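PDB 5D6A: predicted ATPase of the ABC class, which binds the ATP analogue AMP-PNP and probably hydrolyses ATP through a P-loop nucleotide-binding domain. Local coordinates for residues His313-Asn318 with Val457-Arg462; Met301-Glu306 with Ala345-Ser350. All coordinates share one frame; numbering follows the deposited sequence.

Contact 1. Residues His313-Asn318 with Val457-Arg462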
loop_
_atom_site.group_PDB
_atom_site.type_symbol
_atom_site.label_atom_id
_atom_site.label_comp_id
_atom_site.label_asym_id
_atom_site.label_seq_id
_atom_site.Cartn_x
_atom_site.Cartn_y
_atom_site.Cartn_z
ATOM N N HIS A 313 -19.865 -4.442 14.282
ATOM C CA HIS A 313 -20.961 -3.998 15.140
ATOM C C HIS A 313 -20.804 -2.579 15.684
ATOM O O HIS A 313 -20.917 -2.344 16.888
ATOM C CB HIS A 313 -21.107 -4.997 16.287
ATOM C CG HIS A 313 -21.345 -6.397 15.819
ATOM N ND1 HIS A 313 -22.605 -6.890 15.557
ATOM C CD2 HIS A 313 -20.481 -7.399 15.531
ATOM C CE1 HIS A 313 -22.508 -8.142 15.145
ATOM N NE2 HIS A 313 -21.231 -8.474 15.118
ATOM N N LEU A 314 -20.570 -1.641 14.771
ATOM C CA LEU A 314 -20.367 -0.242 15.111
ATOM C C LEU A 314 -21.642 0.553 14.859
ATOM O O LEU A 314 -22.347 0.303 13.879
ATOM C CB LEU A 314 -19.230 0.313 14.256
ATOM C CG LEU A 314 -18.714 1.722 14.534
ATOM C CD1 LEU A 314 -18.136 1.817 15.940
ATOM C CD2 LEU A 314 -17.659 2.089 13.503
ATOM N N ASN A 315 -21.932 1.505 15.745
ATOM C CA ASN A 315 -23.120 2.351 15.630
ATOM C C ASN A 315 -22.788 3.606 14.833
ATOM O O ASN A 315 -22.003 4.439 15.281
ATOM C CB ASN A 315 -23.639 2.726 17.026
ATOM C CG ASN A 315 -24.954 3.500 16.990
ATOM O OD1 ASN A 315 -25.346 4.053 15.964
ATOM N ND2 ASN A 315 -25.639 3.541 18.123
ATOM N N LEU A 316 -23.395 3.740 13.657
ATOM C CA LEU A 316 -23.151 4.887 12.791
ATOM C C LEU A 316 -24.384 5.785 12.656
ATOM O O LEU A 316 -24.495 6.557 11.703
ATOM C CB LEU A 316 -22.710 4.397 11.412
ATOM C CG LEU A 316 -21.511 3.443 11.416
ATOM C CD1 LEU A 316 -21.166 2.997 10.001
ATOM C CD2 LEU A 316 -20.306 4.093 12.076
ATOM N N SER A 317 -25.295 5.696 13.622
ATOM C CA SER A 317 -26.529 6.486 13.603
ATOM C C SER A 317 -26.286 7.981 13.433
ATOM O O SER A 317 -27.080 8.666 12.800
ATOM C CB SER A 317 -27.332 6.251 14.885
ATOM O OG SER A 317 -27.690 4.888 15.016
ATOM N N ASN A 318 -25.192 8.481 13.997
ATOM C CA ASN A 318 -24.870 9.906 13.909
ATOM C C ASN A 318 -24.479 10.379 12.513
ATOM O O ASN A 318 -24.462 11.581 12.257
ATOM C CB ASN A 318 -23.747 10.265 14.886
ATOM C CG ASN A 318 -24.141 10.064 16.336
ATOM O OD1 ASN A 318 -25.325 9.971 16.669
ATOM N ND2 ASN A 318 -23.149 10.014 17.213
ATOM N N VAL A 457 -25.274 11.858 19.347
ATOM C CA VAL A 457 -25.422 10.907 20.449
ATOM C C VAL A 457 -24.127 10.164 20.794
ATOM O O VAL A 457 -23.461 9.620 19.918
ATOM C CB VAL A 457 -26.513 9.864 20.122
ATOM C CG1 VAL A 457 -26.732 8.921 21.301
ATOM C CG2 VAL A 457 -27.813 10.561 19.749
ATOM N N THR A 458 -23.787 10.156 22.081
ATOM C CA THR A 458 -22.618 9.443 22.589
ATOM C C THR A 458 -23.065 8.023 22.920
ATOM O O THR A 458 -24.141 7.833 23.484
ATOM C CB THR A 458 -22.057 10.118 23.858
ATOM O OG1 THR A 458 -21.586 11.433 23.533
ATOM C CG2 THR A 458 -20.908 9.305 24.454
ATOM N N PHE A 459 -22.245 7.033 22.573
ATOM C CA PHE A 459 -22.596 5.631 22.816
ATOM C C PHE A 459 -21.590 4.926 23.718
ATOM O O PHE A 459 -20.423 5.324 23.785
ATOM C CB PHE A 459 -22.652 4.860 21.492
ATOM C CG PHE A 459 -23.454 5.538 20.426
ATOM C CD1 PHE A 459 -24.837 5.547 20.479
ATOM C CD2 PHE A 459 -22.823 6.154 19.354
ATOM C CE1 PHE A 459 -25.580 6.172 19.493
ATOM C CE2 PHE A 459 -23.560 6.779 18.363
ATOM C CZ PHE A 459 -24.941 6.786 18.432
ATOM N N PRO A 460 -22.037 3.867 24.419
ATOM C CA PRO A 460 -21.096 3.099 25.226
ATOM C C PRO A 460 -20.153 2.343 24.291
ATOM O O PRO A 460 -20.584 1.913 23.220
ATOM C CB PRO A 460 -21.993 2.126 25.998
ATOM C CG PRO A 460 -23.247 2.032 25.200
ATOM C CD PRO A 460 -23.422 3.380 24.565
ATOM N N PRO A 461 -18.877 2.175 24.682
ATOM C CA PRO A 461 -17.964 1.475 23.780
ATOM C C PRO A 461 -18.372 0.028 23.550
ATOM O O PRO A 461 -19.004 -0.581 24.415
ATOM C CB PRO A 461 -16.609 1.537 24.512
ATOM C CG PRO A 461 -16.790 2.485 25.653
ATOM C CD PRO A 461 -18.248 2.478 25.979
ATOM N N ARG A 462 -18.026 -0.509 22.385
ATOM C CA ARG A 462 -18.327 -1.898 22.066
ATOM C C ARG A 462 -17.462 -2.790 22.935
ATOM O O ARG A 462 -16.289 -2.492 23.161
ATOM C CB ARG A 462 -17.994 -2.207 20.608
ATOM C CG ARG A 462 -18.771 -1.420 19.568
ATOM C CD ARG A 462 -18.094 -1.564 18.210
ATOM N NE ARG A 462 -16.752 -0.976 18.230
ATOM C CZ ARG A 462 -15.846 -1.099 17.262
ATOM N NH1 ARG A 462 -16.106 -1.810 16.169
ATOM N NH2 ARG A 462 -14.660 -0.520 17.397
#
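Asn318 makes both hydrogen bonds between the loops His313-Asn318 and Val457-Arg462, using the two ends of its amide on the backbone of a single residue. Its ND2 donates to Val457 O over 2.8 Å, nearly straight and with the acceptor in the plane of the amide, while its OD1 accepts from Val457 N at 3.3 Å. That second donor comes from above the carbonyl plane, so it is the less well directed of the pair.

Aromatic packing centres on Phe459. Asn315, with CG anti to the backbone N (chi1 -175°), swings its amide over one face of the ring, the two planes 30° apart; ND2 lies 3.0 Å from Phe459 CE1. Asn315 CB adds a CH-pi contact, 4.2 Å from the ring centroid. Val457 O lies over the opposite face, toward the rim. The oxygen end of the Asn315 amide is held by its own loop: OD1 accepts from Ser317 N at 2.9 Å and, on a lone pair, from Ser317 OG, which fixes the rotation of the amide above the ring.

At the other end the side chain of Arg462 packs along His313 and Leu314. Its CD lies against His313 O at 3.2 Å, and Leu314 CD1 rests over one face of the guanidinium, 3.9 Å from Arg462 NE. The charged end reaches past this contact, with NH1 bonded to His312 O, NH2 in a salt bridge to Glu352, and the group in a cation-pi contact with Phe571.

The loops run in nearly opposite directions, and no regular sheet pairing joins them. A G1 beta bulge opposite Phe332 marks where the 313-318 chain turns its corner. The arrangement is loop-against-loop packing within the P-loop domain, in which an Asx turn at Asn315 sets the amide against Phe459.

Contact 2. Residues Met301-Glu306 with Ala345-Ser350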
loop_
_atom_site.group_PDB
_atom_site.type_symbol
_atom_site.label_atom_id
_atom_site.label_comp_id
_atom_site.label_asym_id
_atom_site.label_seq_id
_atom_site.Cartn_x
_atom_site.Cartn_y
_atom_site.Cartn_z
HETATM N N MSE A 301 -5.809 11.581 15.375
HETATM C CA MSE A 301 -5.960 10.519 14.380
HETATM C C MSE A 301 -6.364 11.066 13.047
HETATM O O MSE A 301 -7.364 11.773 12.938
HETATM C CB MSE A 301 -7.051 9.554 14.855
HETATM C CG MSE A 301 -7.443 8.494 13.818
HETATM SE SE MSE A 301 -5.935 7.292 13.390
HETATM C CE MSE A 301 -5.792 6.424 15.149
ATOM N N LYS A 302 -5.596 10.740 12.013
ATOM C CA LYS A 302 -5.931 11.178 10.670
ATOM C C LYS A 302 -6.830 10.131 10.056
ATOM O O LYS A 302 -6.483 8.953 10.003
ATOM C CB LYS A 302 -4.688 11.392 9.806
ATOM C CG LYS A 302 -5.008 11.908 8.406
ATOM C CD LYS A 302 -3.773 12.492 7.743
ATOM C CE LYS A 302 -4.059 13.108 6.378
ATOM N NZ LYS A 302 -4.476 12.114 5.350
ATOM N N ILE A 303 -7.999 10.567 9.608
ATOM C CA ILE A 303 -8.950 9.662 9.002
ATOM C C ILE A 303 -9.060 9.968 7.516
ATOM O O ILE A 303 -8.958 11.119 7.095
ATOM C CB ILE A 303 -10.332 9.733 9.693
ATOM C CG1 ILE A 303 -10.967 11.117 9.537
ATOM C CG2 ILE A 303 -10.199 9.389 11.171
ATOM C CD1 ILE A 303 -12.328 11.235 10.189
ATOM N N ARG A 304 -9.246 8.913 6.735
ATOM C CA ARG A 304 -9.371 9.013 5.292
ATOM C C ARG A 304 -10.326 7.925 4.840
ATOM O O ARG A 304 -10.868 7.186 5.665
ATOM C CB ARG A 304 -8.005 8.835 4.623
ATOM C CG ARG A 304 -7.325 7.505 4.924
ATOM C CD ARG A 304 -5.971 7.405 4.244
ATOM N NE ARG A 304 -6.080 7.471 2.788
ATOM C CZ ARG A 304 -5.042 7.530 1.956
ATOM N NH1 ARG A 304 -5.251 7.591 0.647
ATOM N NH2 ARG A 304 -3.795 7.537 2.422
ATOM N N ALA A 305 -10.531 7.823 3.534
ATOM C CA ALA A 305 -11.420 6.808 2.997
ATOM C C ALA A 305 -10.669 5.498 2.785
ATOM O O ALA A 305 -9.546 5.491 2.286
ATOM C CB ALA A 305 -12.031 7.284 1.690
ATOM N N GLU A 306 -11.290 4.400 3.203
ATOM C CA GLU A 306 -10.751 3.056 3.006
ATOM C C GLU A 306 -11.699 2.259 2.141
ATOM O O GLU A 306 -12.915 2.384 2.250
ATOM C CB GLU A 306 -10.527 2.315 4.325
ATOM C CG GLU A 306 -9.133 2.465 4.896
ATOM C CD GLU A 306 -8.935 1.652 6.165
ATOM O OE1 GLU A 306 -8.219 0.626 6.118
ATOM O OE2 GLU A 306 -9.523 2.019 7.204
ATOM N N ALA A 345 -17.223 5.197 9.790
ATOM C CA ALA A 345 -16.877 4.191 10.775
ATOM C C ALA A 345 -15.593 4.595 11.482
ATOM O O ALA A 345 -15.542 4.609 12.708
ATOM C CB ALA A 345 -16.717 2.835 10.111
ATOM N N TRP A 346 -14.569 4.947 10.705
ATOM C CA TRP A 346 -13.276 5.358 11.258
ATOM C C TRP A 346 -13.497 6.497 12.246
ATOM O O TRP A 346 -12.941 6.509 13.346
ATOM C CB TRP A 346 -12.337 5.862 10.154
ATOM C CG TRP A 346 -10.875 5.870 10.540
ATOM C CD1 TRP A 346 -10.349 6.009 11.797
ATOM C CD2 TRP A 346 -9.757 5.839 9.647
ATOM N NE1 TRP A 346 -8.979 5.995 11.742
ATOM C CE2 TRP A 346 -8.588 5.905 10.434
ATOM C CE3 TRP A 346 -9.629 5.730 8.263
ATOM C CZ2 TRP A 346 -7.312 5.870 9.880
ATOM C CZ3 TRP A 346 -8.360 5.699 7.715
ATOM C CH2 TRP A 346 -7.220 5.770 8.522
ATOM N N LEU A 347 -14.315 7.462 11.833
ATOM C CA LEU A 347 -14.611 8.621 12.662
ATOM C C LEU A 347 -15.165 8.187 14.014
ATOM O O LEU A 347 -14.608 8.531 15.059
ATOM C CB LEU A 347 -15.588 9.557 11.940
ATOM C CG LEU A 347 -16.045 10.820 12.677
ATOM C CD1 LEU A 347 -14.870 11.619 13.204
ATOM C CD2 LEU A 347 -16.894 11.679 11.756
ATOM N N GLN A 348 -16.242 7.409 13.985
ATOM C CA GLN A 348 -16.874 6.930 15.209
ATOM C C GLN A 348 -15.892 6.140 16.075
ATOM O O GLN A 348 -15.863 6.306 17.294
ATOM C CB GLN A 348 -18.082 6.057 14.878
ATOM C CG GLN A 348 -18.903 5.671 16.098
ATOM C CD GLN A 348 -19.518 6.875 16.793
ATOM O OE1 GLN A 348 -19.962 7.828 16.145
ATOM N NE2 GLN A 348 -19.561 6.830 18.117
ATOM N N GLU A 349 -15.094 5.286 15.439
ATOM C CA GLU A 349 -14.104 4.475 16.148
ATOM C C GLU A 349 -13.095 5.338 16.892
ATOM O O GLU A 349 -12.645 4.977 17.978
ATOM C CB GLU A 349 -13.377 3.543 15.176
ATOM C CG GLU A 349 -14.251 2.422 14.626
ATOM C CD GLU A 349 -13.609 1.664 13.470
ATOM O OE1 GLU A 349 -12.630 2.168 12.875
ATOM O OE2 GLU A 349 -14.099 0.564 13.139
ATOM N N SER A 350 -12.747 6.480 16.308
ATOM C CA SER A 350 -11.786 7.396 16.930
ATOM C C SER A 350 -12.389 8.058 18.180
ATOM O O SER A 350 -11.713 8.230 19.198
ATOM C CB SER A 350 -11.335 8.449 15.919
ATOM O OG SER A 350 -10.843 7.824 14.744
#
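Trp346 projects from helix 339-352 onto Met301-Glu306, where the chain leaves strand 301-302; with the neighbouring parallel strand 357-361 these elements make a beta-alpha-beta crossover, drawn out by a long excursion before the helix, in the P-loop domain. From CB the side chain turns with CG anti to the backbone N (chi1 -161°), which carries the indole away from the helix and across the backbone of the other segment.

The five-membered ring comes first. Ile303 CG2 sits over its face, 3.4 Å from Trp346 CD1 and only 12° off the normal through the ring centre, a CH-pi contact. Farther round, NE1 meets Met301 CG at 3.6 Å. The selenium of this selenomethionine lies at the ring edge, 4.8 Å from the centroid of the five-membered ring, in a Met-aromatic contact.

The six-membered ring is met largely by backbone. Lys302 O approaches CZ2 to 3.2 Å, above the plane toward the rim, and Arg304 O lies 3.2 Å from CE3. At CZ3 the partner is Arg304 CG, 3.5 Å away, its side chain running alongside the indole in the same direction. Glu306 OE2 also comes near CE3, obliquely; it forms a salt bridge with Arg565, whose guanidinium in turn makes a cation-pi contact with Trp346.

Back at the helix, Ile303 CD1 touches Leu347 CD1. One helical turn after Trp346, Ser350 OG, which packs against Met301 CG, donates to Trp346 O over 2.8 Å, while Ser350 N reaches the same oxygen from the opposite face of the carbonyl plane.

Contacts 1 and 2 lie about 14 Å apart, centre to centre, on the same side of the chain's centre, within the P-loop domain, and helix 339-352 joins them. Along the chain their segments alternate: 301-306, 313-318, 345-350, 457-462. In contact 2 one side of the helix packs against edge strand 301-302 of the mixed sheet; elsewhere on its surface Leu314 CD2 lies 3.4 Å from Ala345 O, and Phe459 CD2 lies 3.6 Å from Gln348 NE2. The helix therefore sits between the sheet and the paired loops. It leads into strand 357-361, whose sequence is consistent with a Walker B strand, so both contacts pack on the helix that precedes this probable Walker B strand.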